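Local atomic coordinates of GCN5-related N-acetyltransferase (Sphaerobacter thermophilus, PDB entry 3TT2), a protein that probably transfers an acyl group, most likely acetyl, from a donor such as acetyl-CoA to an acceptor substrate. Residues A32-D37 and P41-E46; R50-L55 and A72-V77; V127-R132 and R140-H145; E282-V287 and H305-Y310. One frame throughout, in Å; residues are numbered along the deposited sequence.

Interaction 1 (A32-D37 and P41-E46)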
# COMPACT_ATOMS: atom_id res chain seq x y z
N ALA A 32 8.33 -4.11 17.83
CA ALA A 32 7.83 -5.06 18.82
C ALA A 32 6.58 -5.76 18.31
O ALA A 32 6.38 -6.96 18.54
CB ALA A 32 7.56 -4.38 20.15
N CYS A 33 5.74 -5.00 17.60
CA CYS A 33 4.51 -5.54 16.99
C CYS A 33 4.79 -6.47 15.80
O CYS A 33 4.20 -7.55 15.71
CB CYS A 33 3.58 -4.41 16.54
SG CYS A 33 2.65 -3.65 17.87
N GLN A 34 5.66 -6.04 14.89
CA GLN A 34 5.96 -6.84 13.70
C GLN A 34 6.76 -8.08 14.09
O GLN A 34 6.79 -9.06 13.36
CB GLN A 34 6.69 -6.02 12.63
CG GLN A 34 8.09 -5.58 13.00
CD GLN A 34 8.72 -4.75 11.90
OE1 GLN A 34 9.80 -4.18 12.07
NE2 GLN A 34 8.05 -4.67 10.76
N GLU A 35 7.37 -8.04 15.27
CA GLU A 35 8.05 -9.21 15.77
C GLU A 35 7.08 -10.29 16.21
O GLU A 35 7.29 -11.47 15.92
CB GLU A 35 9.00 -8.85 16.91
CG GLU A 35 9.58 -10.07 17.63
CD GLU A 35 10.34 -11.03 16.72
OE1 GLU A 35 10.58 -10.70 15.53
OE2 GLU A 35 10.72 -12.12 17.19
N ALA A 36 6.01 -9.91 16.90
CA ALA A 36 5.02 -10.89 17.37
C ALA A 36 4.33 -11.62 16.21
O ALA A 36 4.01 -12.80 16.31
CB ALA A 36 4.00 -10.23 18.28
N ASP A 37 4.11 -10.91 15.10
CA ASP A 37 3.47 -11.50 13.93
C ASP A 37 4.40 -12.51 13.25
O ASP A 37 3.98 -13.23 12.35
CB ASP A 37 3.06 -10.42 12.93
CG ASP A 37 2.22 -9.31 13.55
OD1 ASP A 37 1.65 -9.51 14.64
OD2 ASP A 37 2.13 -8.22 12.93
N PRO A 41 12.14 -7.59 12.74
CA PRO A 41 12.08 -6.16 13.08
C PRO A 41 12.83 -5.30 12.06
O PRO A 41 13.96 -4.87 12.30
CB PRO A 41 12.77 -6.11 14.44
CG PRO A 41 12.54 -7.46 15.02
CD PRO A 41 12.66 -8.39 13.86
N ASP A 42 12.18 -5.06 10.92
CA ASP A 42 12.71 -4.18 9.90
C ASP A 42 12.66 -2.73 10.37
O ASP A 42 13.56 -1.94 10.09
CB ASP A 42 11.89 -4.33 8.62
CG ASP A 42 12.50 -3.61 7.44
OD1 ASP A 42 13.56 -2.97 7.59
OD2 ASP A 42 11.90 -3.70 6.35
N ALA A 43 11.60 -2.39 11.12
CA ALA A 43 11.21 -1.01 11.38
C ALA A 43 12.32 -0.10 11.91
O ALA A 43 13.09 -0.48 12.79
CB ALA A 43 10.02 -0.97 12.31
N SER A 44 12.39 1.11 11.34
CA SER A 44 13.36 2.12 11.77
C SER A 44 12.66 3.47 11.90
O SER A 44 11.64 3.71 11.25
CB SER A 44 14.50 2.23 10.76
OG SER A 44 14.06 2.74 9.52
N ALA A 45 13.20 4.34 12.73
CA ALA A 45 12.67 5.69 12.88
C ALA A 45 12.75 6.42 11.55
O ALA A 45 11.92 7.28 11.25
CB ALA A 45 13.43 6.45 13.94
N GLU A 46 13.75 6.07 10.76
CA GLU A 46 13.92 6.62 9.43
C GLU A 46 12.68 6.41 8.56
O GLU A 46 12.25 7.33 7.85
CB GLU A 46 15.11 5.96 8.78
CG GLU A 46 15.47 6.54 7.45
CD GLU A 46 16.73 5.92 6.88
OE1 GLU A 46 17.73 5.79 7.63
OE2 GLU A 46 16.70 5.55 5.69
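Q34 carries this contact, reaching from the last turns of helix 23-36 to the incoming chain at P41-A43. Its CG sits between the backbone N and the carbonyl carbon (chi1 67°), and from there the chain runs straight out, so that the amide arrives end-on beside the backbone of D42 and A43. OE1 takes the N-H of A43 at 2.7 Å (A43 N to Q34 OE1) in a nearly straight bond, 166° at the hydrogen, that lies in the plane of the amide. The N of D42 is about as near, 2.8 Å from Q34 OE1, but its N-H points badly and makes no hydrogen bond. Through the bond to A43 it is the carbonyl end of the glutamine that holds the bend of the chain, and OE1 also lies beside P41 CA and A43 CB. That bend belongs to the connection between the first two helices of the GNAT fold, 23-36 and 45-51, which follow the opening strand 14-16. S44, next along, is the N-cap of helix 45-51, its OG accepting from the N of E47, and A43 also packs its methyl on I30 of helix 23-36. E35 follows on the first segment: its chain bends at chi2 (58°) and passes obliquely by the proline ring, with OE1 3.5 Å from P41 CD. Just past the helix, the carbonyl O of D37 is hydrogen-bonded to S134 OG.

Interaction 2 (R50-L55 and A72-V77)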
# COMPACT_ATOMS: atom_id res chain seq x y z
N ARG A 50 9.69 9.13 7.21
CA ARG A 50 9.36 9.17 5.79
C ARG A 50 7.86 8.99 5.55
O ARG A 50 7.27 9.67 4.72
CB ARG A 50 10.13 8.09 5.04
CG ARG A 50 9.66 7.92 3.60
CD ARG A 50 10.37 6.78 2.88
NE ARG A 50 11.82 6.94 2.85
CZ ARG A 50 12.66 6.32 3.68
NH1 ARG A 50 12.19 5.49 4.60
NH2 ARG A 50 13.96 6.53 3.58
N ASP A 51 7.25 8.06 6.28
CA ASP A 51 5.81 7.84 6.15
C ASP A 51 5.03 8.98 6.81
O ASP A 51 3.80 9.03 6.73
CB ASP A 51 5.40 6.48 6.73
CG ASP A 51 6.18 5.31 6.12
OD1 ASP A 51 6.98 5.55 5.19
OD2 ASP A 51 5.98 4.16 6.55
N TRP A 52 5.74 9.87 7.49
CA TRP A 52 5.11 11.05 8.09
C TRP A 52 5.19 12.24 7.16
O TRP A 52 4.73 13.33 7.51
CB TRP A 52 5.79 11.41 9.40
CG TRP A 52 5.30 10.64 10.56
CD1 TRP A 52 4.22 9.81 10.61
CD2 TRP A 52 5.88 10.63 11.88
NE1 TRP A 52 4.08 9.28 11.87
CE2 TRP A 52 5.09 9.76 12.67
CE3 TRP A 52 6.99 11.26 12.46
CZ2 TRP A 52 5.38 9.52 14.02
CZ3 TRP A 52 7.27 11.01 13.79
CH2 TRP A 52 6.47 10.15 14.55
N GLU A 53 5.80 12.04 5.99
CA GLU A 53 5.99 13.12 5.04
C GLU A 53 4.64 13.66 4.59
O GLU A 53 4.43 14.87 4.56
CB GLU A 53 6.85 12.68 3.84
CG GLU A 53 8.36 12.58 4.15
CD GLU A 53 9.25 12.64 2.91
OE1 GLU A 53 8.73 12.71 1.77
OE2 GLU A 53 10.49 12.63 3.08
N GLY A 54 3.73 12.76 4.24
CA GLY A 54 2.41 13.18 3.84
C GLY A 54 1.55 13.82 4.93
O GLY A 54 1.11 14.96 4.80
N LEU A 55 1.35 13.08 6.02
CA LEU A 55 0.28 13.39 6.97
C LEU A 55 0.45 14.59 7.90
O LEU A 55 1.57 15.06 8.13
CB LEU A 55 -0.14 12.14 7.76
CG LEU A 55 0.86 11.35 8.60
CD1 LEU A 55 1.28 12.12 9.82
CD2 LEU A 55 0.20 10.07 9.01
N ALA A 72 2.91 3.07 24.09
CA ALA A 72 2.09 1.89 24.33
C ALA A 72 1.39 1.47 23.05
O ALA A 72 1.29 0.29 22.74
CB ALA A 72 1.09 2.16 25.43
N ALA A 73 0.88 2.46 22.33
CA ALA A 73 0.17 2.20 21.08
C ALA A 73 0.22 3.42 20.17
O ALA A 73 0.44 4.55 20.62
CB ALA A 73 -1.28 1.79 21.36
N TYR A 74 0.05 3.19 18.87
CA TYR A 74 0.05 4.26 17.90
C TYR A 74 -0.79 3.92 16.69
O TYR A 74 -0.80 2.77 16.24
CB TYR A 74 1.48 4.57 17.47
CG TYR A 74 1.63 5.33 16.17
CD1 TYR A 74 1.78 4.65 14.97
CD2 TYR A 74 1.65 6.72 16.15
CE1 TYR A 74 1.93 5.35 13.78
CE2 TYR A 74 1.80 7.43 14.96
CZ TYR A 74 1.94 6.74 13.78
OH TYR A 74 2.11 7.42 12.58
N ALA A 75 -1.46 4.93 16.14
CA ALA A 75 -2.16 4.78 14.86
C ALA A 75 -2.10 6.05 14.00
O ALA A 75 -2.04 7.17 14.52
CB ALA A 75 -3.59 4.35 15.09
N ASP A 76 -2.10 5.86 12.69
CA ASP A 76 -2.24 6.96 11.74
C ASP A 76 -3.32 6.63 10.68
O ASP A 76 -3.66 5.47 10.52
CB ASP A 76 -0.89 7.34 11.10
CG ASP A 76 -0.30 6.22 10.21
OD1 ASP A 76 -1.03 5.31 9.75
OD2 ASP A 76 0.93 6.27 9.95
N VAL A 77 -3.85 7.63 9.98
CA VAL A 77 -4.96 7.39 9.05
C VAL A 77 -4.65 7.87 7.65
O VAL A 77 -4.03 8.91 7.47
CB VAL A 77 -6.28 8.08 9.48
CG1 VAL A 77 -6.82 7.49 10.78
CG2 VAL A 77 -6.08 9.57 9.62
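W52 points the N-H of its indole at the hydroxyl of Y74, and this bond joins the chain at the end of helix 45-51 to strand 71-80. NE1 to Y74 OH is 2.8 Å, with 175° at the hydrogen, and the oxygen lies almost exactly in the plane of the indole, so it meets the ring at its edge. The W52 side chain leaves its backbone with CG opposite the carbonyl carbon (chi1 -83°), which swings the ring across to the strand. Y74 instead has CG opposite its own backbone N (chi1 161°), stretching the phenol outward until OH reaches the indole. Beyond that polar tip the two rings approach obliquely, W52 CZ2 to Y74 CE2 being 4.3 Å. Y74 OH then donates to D76 OD2, two residues along the strand, at 3.1 Å, meeting the anti side of the carboxylate from well out of its plane. L55 comes in at about a right angle to D76, its CD2 3.6 Å from D76 CB. Strand 71-80 is the third of the GNAT sheet, and I26 of helix 23-36 packs on both W52 and Y74. The phenol oxygen is thus both acceptor and donor in a relay from indole to carboxylate; this fixes the rotation of the hydroxyl, and the negative charge on D76 would probably polarise it and strengthen its hold on the indole N-H.

Interaction 3 (V127-R132 and R140-H145). With SO4 (sulfate ion), chain K.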
# COMPACT_ATOMS: atom_id res chain seq x y z
N VAL A 127 -14.74 2.65 7.17
CA VAL A 127 -13.41 2.62 7.78
C VAL A 127 -12.83 1.24 7.55
O VAL A 127 -13.55 0.24 7.60
CB VAL A 127 -13.45 2.82 9.30
CG1 VAL A 127 -12.06 2.69 9.88
CG2 VAL A 127 -14.06 4.16 9.65
N GLN A 128 -11.53 1.17 7.28
CA GLN A 128 -10.91 -0.10 7.00
C GLN A 128 -9.51 -0.26 7.59
O GLN A 128 -8.75 0.71 7.73
CB GLN A 128 -10.89 -0.36 5.50
CG GLN A 128 -9.95 0.53 4.73
CD GLN A 128 -10.10 0.34 3.24
OE1 GLN A 128 -11.16 -0.08 2.77
NE2 GLN A 128 -9.05 0.63 2.49
N HIS A 129 -9.19 -1.51 7.93
CA HIS A 129 -7.91 -1.89 8.52
C HIS A 129 -7.28 -2.97 7.68
O HIS A 129 -7.97 -3.84 7.14
CB HIS A 129 -8.14 -2.47 9.91
CG HIS A 129 -8.46 -1.45 10.96
ND1 HIS A 129 -7.54 -1.04 11.90
CD2 HIS A 129 -9.60 -0.78 11.23
CE1 HIS A 129 -8.10 -0.15 12.70
NE2 HIS A 129 -9.35 0.02 12.32
N TYR A 130 -5.96 -2.95 7.56
CA TYR A 130 -5.27 -4.05 6.93
C TYR A 130 -4.60 -4.88 8.01
O TYR A 130 -3.64 -4.44 8.64
CB TYR A 130 -4.23 -3.56 5.95
CG TYR A 130 -4.76 -2.67 4.86
CD1 TYR A 130 -5.00 -3.18 3.60
CD2 TYR A 130 -4.98 -1.33 5.09
CE1 TYR A 130 -5.47 -2.37 2.57
CE2 TYR A 130 -5.46 -0.51 4.06
CZ TYR A 130 -5.70 -1.04 2.81
OH TYR A 130 -6.17 -0.25 1.79
N ILE A 131 -5.09 -6.10 8.20
CA ILE A 131 -4.61 -6.95 9.26
C ILE A 131 -3.68 -8.04 8.72
O ILE A 131 -4.00 -8.67 7.72
CB ILE A 131 -5.79 -7.59 10.01
CG1 ILE A 131 -6.79 -6.52 10.45
CG2 ILE A 131 -5.31 -8.35 11.24
CD1 ILE A 131 -6.14 -5.38 11.19
N ARG A 132 -2.53 -8.23 9.37
CA ARG A 132 -1.72 -9.40 9.08
C ARG A 132 -2.55 -10.67 9.24
O ARG A 132 -3.19 -10.86 10.27
CB ARG A 132 -0.52 -9.46 10.03
CG ARG A 132 0.62 -8.54 9.66
CD ARG A 132 1.18 -8.87 8.29
NE ARG A 132 1.32 -10.30 8.08
CZ ARG A 132 2.41 -10.98 8.41
NH1 ARG A 132 2.48 -12.29 8.20
NH2 ARG A 132 3.43 -10.34 8.94
N ARG A 140 -9.69 -11.11 15.73
CA ARG A 140 -10.86 -11.19 16.58
C ARG A 140 -11.36 -9.81 16.96
O ARG A 140 -12.56 -9.59 17.09
CB ARG A 140 -10.59 -12.04 17.83
CG ARG A 140 -9.98 -11.30 19.02
CD ARG A 140 -9.84 -12.21 20.22
NE ARG A 140 -9.08 -13.42 19.91
CZ ARG A 140 -7.84 -13.66 20.33
NH1 ARG A 140 -7.21 -12.77 21.09
NH2 ARG A 140 -7.22 -14.78 19.99
N LEU A 141 -10.44 -8.87 17.12
CA LEU A 141 -10.80 -7.51 17.49
C LEU A 141 -11.63 -6.86 16.40
O LEU A 141 -12.58 -6.14 16.69
CB LEU A 141 -9.56 -6.67 17.77
CG LEU A 141 -9.90 -5.25 18.20
CD1 LEU A 141 -10.33 -5.22 19.65
CD2 LEU A 141 -8.72 -4.34 17.98
N MSE A 142 -11.28 -7.13 15.15
CA MSE A 142 -12.06 -6.70 13.99
C MSE A 142 -13.48 -7.22 14.04
O MSE A 142 -14.43 -6.45 13.88
CB MSE A 142 -11.42 -7.16 12.68
CG MSE A 142 -10.11 -6.45 12.33
SE MSE A 142 -10.25 -4.50 12.34
CE MSE A 142 -9.71 -4.16 14.19
N GLU A 143 -13.62 -8.53 14.22
CA GLU A 143 -14.93 -9.17 14.22
C GLU A 143 -15.76 -8.70 15.41
O GLU A 143 -16.97 -8.50 15.31
CB GLU A 143 -14.78 -10.68 14.26
CG GLU A 143 -16.10 -11.41 14.18
CD GLU A 143 -15.94 -12.91 14.16
OE1 GLU A 143 -14.78 -13.38 14.17
OE2 GLU A 143 -16.97 -13.61 14.14
N GLN A 144 -15.10 -8.54 16.54
CA GLN A 144 -15.73 -7.98 17.73
C GLN A 144 -16.27 -6.58 17.43
O GLN A 144 -17.31 -6.19 17.96
CB GLN A 144 -14.70 -7.94 18.86
CG GLN A 144 -15.21 -7.47 20.20
CD GLN A 144 -14.09 -7.30 21.20
OE1 GLN A 144 -12.99 -7.81 21.01
NE2 GLN A 144 -14.36 -6.57 22.28
N HIS A 145 -15.56 -5.83 16.61
CA HIS A 145 -15.94 -4.45 16.31
C HIS A 145 -16.74 -4.24 15.06
O HIS A 145 -16.99 -3.11 14.67
CB HIS A 145 -14.74 -3.51 16.35
CG HIS A 145 -14.25 -3.26 17.74
ND1 HIS A 145 -15.09 -2.93 18.77
CD2 HIS A 145 -13.00 -3.32 18.26
CE1 HIS A 145 -14.39 -2.78 19.88
NE2 HIS A 145 -13.12 -3.01 19.60
S SO4 K . -17.82 -5.24 22.53
O1 SO4 K . -19.01 -5.49 21.72
O2 SO4 K . -17.00 -6.44 22.58
O3 SO4 K . -17.06 -4.14 21.95
O4 SO4 K . -18.22 -4.89 23.89
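The backbones of strand 125-132 and helix 136-144 come nearest at H129 and M142, with CA atoms 8.4 Å apart, so only side chains fill the gap. M142, modelled as selenomethionine with selenium where methionine has sulfur, does the reaching: its chain is bent at both chi2 (-53°) and chi3, folding SE back against the imidazole. SE lies 3.8 Å from H129 CG and 3.8 Å from H129 CB. It stands 4.2 Å from the centroid of the H129 ring, 30° off the normal, an oblique contact, while the terminal CE lies over one face. Lower on the same chain, M142 CG packs 3.8 Å from I131 CG1, two residues further along the strand. Y147 meets the H129 ring edge-to-face, and V105 of helix 100-115 packs on M142. These are the fifth strand and fourth helix of the GNAT fold. At the helix end, Q144 NE2 donates to a sulfate oxygen, O2, at 2.7 Å. A MES molecule about 4 Å from the H129 side chain may mark a pocket, though it and the sulfate probably come from the crystallisation liquor. The strand-helix contact itself sets an apolar, polarisable chalcogen against a flat ring, giving the buried imidazole dispersion contact.

Interaction 4 (E282-V287 and H305-Y310). With SO4 (sulfate ion), chain G.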
# COMPACT_ATOMS: atom_id res chain seq x y z
N GLU A 282 16.51 -5.52 -3.43
CA GLU A 282 15.17 -5.97 -3.13
C GLU A 282 14.11 -5.13 -3.81
O GLU A 282 14.14 -3.90 -3.75
CB GLU A 282 14.94 -6.00 -1.62
CG GLU A 282 15.80 -7.02 -0.92
CD GLU A 282 15.77 -6.89 0.60
OE1 GLU A 282 15.00 -6.05 1.13
OE2 GLU A 282 16.53 -7.64 1.27
N VAL A 283 13.18 -5.84 -4.45
CA VAL A 283 11.98 -5.26 -5.03
C VAL A 283 10.72 -5.91 -4.43
O VAL A 283 10.68 -7.12 -4.16
CB VAL A 283 11.95 -5.41 -6.55
CG1 VAL A 283 10.75 -4.68 -7.12
CG2 VAL A 283 13.25 -4.87 -7.15
N GLU A 284 9.72 -5.09 -4.19
CA GLU A 284 8.48 -5.55 -3.63
C GLU A 284 7.36 -4.93 -4.42
O GLU A 284 7.54 -3.91 -5.08
CB GLU A 284 8.35 -5.13 -2.17
CG GLU A 284 9.31 -5.83 -1.24
CD GLU A 284 9.27 -5.28 0.17
OE1 GLU A 284 8.82 -4.13 0.35
OE2 GLU A 284 9.70 -6.00 1.09
N LEU A 285 6.20 -5.57 -4.35
CA LEU A 285 4.97 -4.98 -4.81
C LEU A 285 3.81 -5.62 -4.08
O LEU A 285 3.99 -6.51 -3.24
CB LEU A 285 4.81 -5.14 -6.33
CG LEU A 285 4.79 -6.55 -6.92
CD1 LEU A 285 3.42 -7.19 -6.80
CD2 LEU A 285 5.21 -6.51 -8.36
N SER A 286 2.62 -5.17 -4.42
CA SER A 286 1.45 -5.54 -3.67
C SER A 286 0.32 -5.93 -4.62
O SER A 286 0.08 -5.27 -5.63
CB SER A 286 1.07 -4.35 -2.80
OG SER A 286 -0.08 -4.63 -2.05
N VAL A 287 -0.38 -7.03 -4.32
CA VAL A 287 -1.50 -7.42 -5.18
C VAL A 287 -2.76 -7.85 -4.42
O VAL A 287 -2.68 -8.62 -3.48
CB VAL A 287 -1.09 -8.46 -6.26
CG1 VAL A 287 -0.96 -9.84 -5.67
CG2 VAL A 287 -2.12 -8.48 -7.37
N HIS A 305 8.01 -14.12 -4.61
CA HIS A 305 7.59 -15.02 -3.55
C HIS A 305 6.79 -14.22 -2.52
O HIS A 305 6.78 -12.99 -2.55
CB HIS A 305 8.78 -15.71 -2.90
CG HIS A 305 9.58 -14.80 -2.02
ND1 HIS A 305 10.57 -13.98 -2.50
CD2 HIS A 305 9.51 -14.58 -0.68
CE1 HIS A 305 11.09 -13.29 -1.50
NE2 HIS A 305 10.46 -13.63 -0.39
N VAL A 306 6.08 -14.91 -1.64
CA VAL A 306 5.21 -14.22 -0.71
C VAL A 306 5.98 -13.69 0.52
O VAL A 306 6.56 -14.45 1.28
CB VAL A 306 4.04 -15.15 -0.28
CG1 VAL A 306 3.12 -14.47 0.70
CG2 VAL A 306 3.24 -15.58 -1.48
N LYS A 307 5.95 -12.38 0.71
CA LYS A 307 6.51 -11.78 1.91
C LYS A 307 5.48 -11.92 3.02
O LYS A 307 5.65 -12.73 3.93
CB LYS A 307 6.86 -10.30 1.69
CG LYS A 307 7.58 -9.70 2.84
CD LYS A 307 8.10 -8.32 2.51
CE LYS A 307 9.00 -7.79 3.62
NZ LYS A 307 9.02 -6.29 3.65
N HIS A 308 4.39 -11.16 2.95
CA HIS A 308 3.29 -11.35 3.89
C HIS A 308 1.92 -11.14 3.23
O HIS A 308 1.83 -10.66 2.11
CB HIS A 308 3.44 -10.55 5.20
CG HIS A 308 4.18 -9.26 5.07
ND1 HIS A 308 5.36 -9.02 5.74
CD2 HIS A 308 3.88 -8.12 4.41
CE1 HIS A 308 5.78 -7.80 5.45
NE2 HIS A 308 4.89 -7.22 4.66
N ARG A 309 0.88 -11.58 3.93
CA ARG A 309 -0.48 -11.54 3.44
C ARG A 309 -1.32 -10.73 4.42
O ARG A 309 -1.31 -10.99 5.62
CB ARG A 309 -1.03 -12.96 3.40
CG ARG A 309 -2.54 -13.06 3.16
CD ARG A 309 -2.95 -14.51 3.20
NE ARG A 309 -4.38 -14.73 3.37
CZ ARG A 309 -4.89 -15.55 4.28
NH1 ARG A 309 -4.08 -16.20 5.11
NH2 ARG A 309 -6.21 -15.71 4.37
N TYR A 310 -2.05 -9.75 3.91
CA TYR A 310 -2.95 -9.02 4.77
C TYR A 310 -4.38 -9.32 4.38
O TYR A 310 -4.67 -9.61 3.21
CB TYR A 310 -2.70 -7.51 4.68
CG TYR A 310 -1.37 -7.03 5.21
CD1 TYR A 310 -1.25 -6.48 6.48
CD2 TYR A 310 -0.24 -7.10 4.42
CE1 TYR A 310 -0.03 -6.02 6.95
CE2 TYR A 310 0.98 -6.65 4.89
CZ TYR A 310 1.08 -6.12 6.15
OH TYR A 310 2.31 -5.67 6.58
S SO4 G . 1.36 -14.43 6.62
O1 SO4 G . 0.78 -15.02 5.41
O2 SO4 G . 2.82 -14.44 6.52
O3 SO4 G . 0.90 -13.05 6.77
O4 SO4 G . 0.94 -15.20 7.78
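K307 and E284 join two strands that are not neighbours; the CA atoms of E284 and K307 are 8.6 Å apart. K307 CB points toward strand 282-290. CG, opposite the backbone N (chi1 -173°), sends the chain on toward E284, and it stays extended from there. The two side chains cross obliquely, CD and CE both lying near E284 OE2. Between the two strands runs 148-159, antiparallel to both, and it comes from the N-terminal half of the chain, whereas 305-316 pairs on its far side with 125-132. The last strands of the two GNAT-like halves thus interleave and tie the halves together. K307 with H308 forms a classic beta bulge opposite V155 on that middle strand. At the tip of the lysine, NZ makes a salt bridge and hydrogen bond of 2.7 Å with E284 OE2, from the syn side and 24° out of the carboxylate plane. The glutamate comes to meet it with an extended chain of its own, packing on W248, and K246 is a second, long and weak ionic partner of its OE2. Two residues on from K307, R309 N donates to the O3 atom of a sulfate at 3.2 Å, an ion that probably comes from the crystallisation liquor.

Interaction 3 is the buried one, apolar and soft, while interactions 1 and 4 lie at the surface, with an amide-to-backbone bond and a salt bridge; interaction 2 is partly buried and mixes a polar relay with ring and leucine packing. Interactions 1 and 2 share helix 45-51, the first at its entry and the second at its exit, and both lie in the N-terminal GNAT region with interaction 3. D37 of interaction 1 packs on R132 of interaction 3. R132 in turn packs on Y310 of interaction 4, where strands 125-132 and 305-316 lie side by side and the two halves of the protein meet.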